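Local structure of particle-associated glycoside hydrolase (Acinetobacter phage Fri1, 6C72) at residues V192-T197 and K223-S228. The protein is a trimeric phage tailspike that depolymerises the capsular polysaccharide of Acinetobacter baumannii, probably by glycosidic cleavage, and so helps the virus reach its host cell. Numbering follows the deposited sequence.
Sequences VPENVT and KIIGDS
Val192 and Ile224 meet as neighbours in adjacent parallel strands, and the corner beyond them illustrates how successive coils stay bonded where strands give way to loops, although the register slips. Val192 N donates to Lys223 O at 2.8 Å, an almost straight bond. Val192 O is then gripped twice: Ile225 N approaches in the carbonyl plane at 2.7 Å, while Gly226 N, 2.9 Å from the same oxygen, stands 45° above that plane. Beside these bonds, Val192 and Ile224 lie side by side on one face, CG2 of the valine 4.2 Å from CG1 of the isoleucine, and both rest on Phe229. With CG1 anti to the backbone N (chi1 -170°), Val192 also sets this methyl beside Gly226. The glycine is the tight spot: its CA sits 3.1 Å from Pro193 O and makes a CA-H...O contact with Val196 O, both oxygens belonging to the type II turn from Pro193 to Val196. Val196 O also accepts a nearly straight bond from Asp227 N, part of a separate bridge between Thr197 and Asp227, shifted by two residues from the first. Glu194 runs alongside Ile225, OE1 3.6 Å from CG2 of the isoleucine, while OE2 pairs with Lys249 and accepts from Val170 N and Gln171 N, both of a second subunit.

Packing is looser on the partly exposed side, where Thr197 CG2 merely touches Asp227 CB at 3.9 Å and Asp227 OD1 turns to Ser255. Parallel strands of successive coils continuing into bonded loops are the hallmark of the right-handed parallel beta-helix, common among trimeric phage tailspikes.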
ATOM      1  N   VAL A 192      15.913  19.757 -15.326  1.00 27.29           N
ATOM      2  CA  VAL A 192      16.035  18.394 -15.825  1.00 27.64           C
ATOM      3  C   VAL A 192      15.281  18.305 -17.146  1.00 28.01           C
ATOM      4  O   VAL A 192      14.060  18.102 -17.140  1.00 28.02           O
ATOM      5  CB  VAL A 192      15.509  17.371 -14.815  1.00 28.01           C
ATOM      6  CG1 VAL A 192      15.876  15.983 -15.268  1.00 29.58           C
ATOM      7  CG2 VAL A 192      16.049  17.670 -13.412  1.00 27.43           C
ATOM      8  N   PRO A 193      15.963  18.437 -18.287  1.00 31.65           N
ATOM      9  CA  PRO A 193      15.269  18.474 -19.580  1.00 31.88           C
ATOM     10  C   PRO A 193      14.523  17.180 -19.848  1.00 32.64           C
ATOM     11  O   PRO A 193      14.764  16.150 -19.217  1.00 33.24           O
ATOM     12  CB  PRO A 193      16.402  18.653 -20.603  1.00 32.19           C
ATOM     13  CG  PRO A 193      17.537  19.153 -19.842  1.00 31.91           C
ATOM     14  CD  PRO A 193      17.417  18.572 -18.442  1.00 31.85           C
ATOM     15  N   GLU A 194      13.625  17.243 -20.829  1.00 35.01           N
ATOM     16  CA  GLU A 194      12.976  16.032 -21.305  1.00 35.64           C
ATOM     17  C   GLU A 194      14.027  15.066 -21.841  1.00 36.45           C
ATOM     18  O   GLU A 194      15.093  15.473 -22.309  1.00 36.47           O
ATOM     19  CB  GLU A 194      11.929  16.355 -22.374  1.00 35.45           C
ATOM     20  CG  GLU A 194      12.490  16.995 -23.650  1.00 35.41           C
ATOM     21  CD  GLU A 194      12.597  18.507 -23.557  1.00 34.77           C
ATOM     22  OE1 GLU A 194      12.600  19.023 -22.412  1.00 34.35           O
ATOM     23  OE2 GLU A 194      12.678  19.166 -24.625  1.00 34.71           O
ATOM     24  N   ASN A 195      13.736  13.774 -21.719  1.00 32.13           N
ATOM     25  CA  ASN A 195      14.609  12.672 -22.108  1.00 33.10           C
ATOM     26  C   ASN A 195      15.882  12.569 -21.269  1.00 33.48           C
ATOM     27  O   ASN A 195      16.758  11.758 -21.594  1.00 34.36           O
ATOM     28  CB  ASN A 195      14.969  12.718 -23.597  1.00 33.28           C
ATOM     29  CG  ASN A 195      13.826  12.255 -24.468  1.00 33.33           C
ATOM     30  OD1 ASN A 195      13.114  11.311 -24.109  1.00 33.70           O
ATOM     31  ND2 ASN A 195      13.647  12.894 -25.622  1.00 33.42           N
ATOM     32  N   VAL A 196      16.026  13.366 -20.215  1.00 30.33           N
ATOM     33  CA  VAL A 196      17.096  13.165 -19.243  1.00 30.23           C
ATOM     34  C   VAL A 196      16.572  12.242 -18.146  1.00 29.70           C
ATOM     35  O   VAL A 196      15.570  12.546 -17.487  1.00 28.91           O
ATOM     36  CB  VAL A 196      17.600  14.501 -18.673  1.00 29.83           C
ATOM     37  CG1 VAL A 196      18.475  14.258 -17.457  1.00 29.65           C
ATOM     38  CG2 VAL A 196      18.383  15.275 -19.758  1.00 30.66           C
ATOM     39  N   THR A 197      17.230  11.098 -17.974  1.00 30.28           N
ATOM     40  CA  THR A 197      16.754  10.019 -17.128  1.00 30.12           C
ATOM     41  C   THR A 197      17.763   9.702 -16.038  1.00 30.15           C
ATOM     42  O   THR A 197      18.973   9.720 -16.279  1.00 30.81           O
ATOM     43  CB  THR A 197      16.525   8.754 -17.949  1.00 31.07           C
ATOM     44  OG1 THR A 197      17.740   8.408 -18.630  1.00 32.09           O
ATOM     45  CG2 THR A 197      15.406   8.963 -18.963  1.00 31.13           C
ATOM     46  N   LYS A 223      13.351  22.204 -11.509  1.00 30.28           N
ATOM     47  CA  LYS A 223      12.332  22.099 -12.546  1.00 30.71           C
ATOM     48  C   LYS A 223      12.572  20.797 -13.294  1.00 31.26           C
ATOM     49  O   LYS A 223      13.633  20.616 -13.900  1.00 31.63           O
ATOM     50  CB  LYS A 223      12.378  23.296 -13.504  1.00 31.03           C
ATOM     51  CG  LYS A 223      11.403  23.184 -14.652  1.00 31.72           C
ATOM     52  CD  LYS A 223      11.385  24.398 -15.593  1.00 32.05           C
ATOM     53  CE  LYS A 223      10.368  24.124 -16.714  1.00 32.70           C
ATOM     54  NZ  LYS A 223      10.282  25.158 -17.799  1.00 32.96           N
ATOM     55  N   ILE A 224      11.602  19.890 -13.239  1.00 25.28           N
ATOM     56  CA  ILE A 224      11.758  18.543 -13.779  1.00 25.44           C
ATOM     57  C   ILE A 224      10.893  18.395 -15.022  1.00 25.81           C
ATOM     58  O   ILE A 224       9.664  18.521 -14.953  1.00 25.67           O
ATOM     59  CB  ILE A 224      11.409  17.475 -12.736  1.00 25.01           C
ATOM     60  CG1 ILE A 224      12.342  17.592 -11.524  1.00 24.76           C
ATOM     61  CG2 ILE A 224      11.524  16.100 -13.351  1.00 25.44           C
ATOM     62  CD1 ILE A 224      11.979  16.603 -10.388  1.00 24.41           C
ATOM     63  N   ILE A 225      11.542  18.151 -16.156  1.00 28.12           N
ATOM     64  CA  ILE A 225      10.867  17.695 -17.367  1.00 28.89           C
ATOM     65  C   ILE A 225      11.206  16.247 -17.683  1.00 29.73           C
ATOM     66  O   ILE A 225      10.394  15.565 -18.326  1.00 29.94           O
ATOM     67  CB  ILE A 225      11.212  18.590 -18.580  1.00 28.70           C
ATOM     68  CG1 ILE A 225      11.231  20.064 -18.189  1.00 27.94           C
ATOM     69  CG2 ILE A 225      10.244  18.370 -19.755  1.00 28.99           C
ATOM     70  CD1 ILE A 225      11.679  20.954 -19.337  1.00 28.27           C
ATOM     71  N   GLY A 226      12.360  15.751 -17.232  1.00 30.14           N
ATOM     72  CA  GLY A 226      12.805  14.408 -17.526  1.00 31.12           C
ATOM     73  C   GLY A 226      12.160  13.365 -16.634  1.00 31.54           C
ATOM     74  O   GLY A 226      11.117  13.584 -16.014  1.00 30.94           O
ATOM     75  N   ASP A 227      12.821  12.216 -16.558  1.00 32.97           N
ATOM     76  CA  ASP A 227      12.245  10.983 -16.045  1.00 33.70           C
ATOM     77  C   ASP A 227      13.146  10.382 -14.973  1.00 34.60           C
ATOM     78  O   ASP A 227      14.369  10.490 -15.046  1.00 34.94           O
ATOM     79  CB  ASP A 227      12.058   9.982 -17.197  1.00 34.46           C
ATOM     80  CG  ASP A 227      11.271   8.774 -16.796  1.00 35.13           C
ATOM     81  OD1 ASP A 227      10.052   8.898 -16.511  1.00 34.26           O
ATOM     82  OD2 ASP A 227      11.900   7.689 -16.740  1.00 36.46           O
ATOM     83  N   SER A 228      12.524   9.747 -13.978  1.00 27.70           N
ATOM     84  CA  SER A 228      13.220   9.019 -12.904  1.00 27.79           C
ATOM     85  C   SER A 228      14.266   9.889 -12.200  1.00 27.35           C
ATOM     86  O   SER A 228      15.440   9.541 -12.088  1.00 27.81           O
ATOM     87  CB  SER A 228      13.860   7.731 -13.424  1.00 28.84           C
ATOM     88  OG  SER A 228      12.874   6.828 -13.889  1.00 29.39           O
TER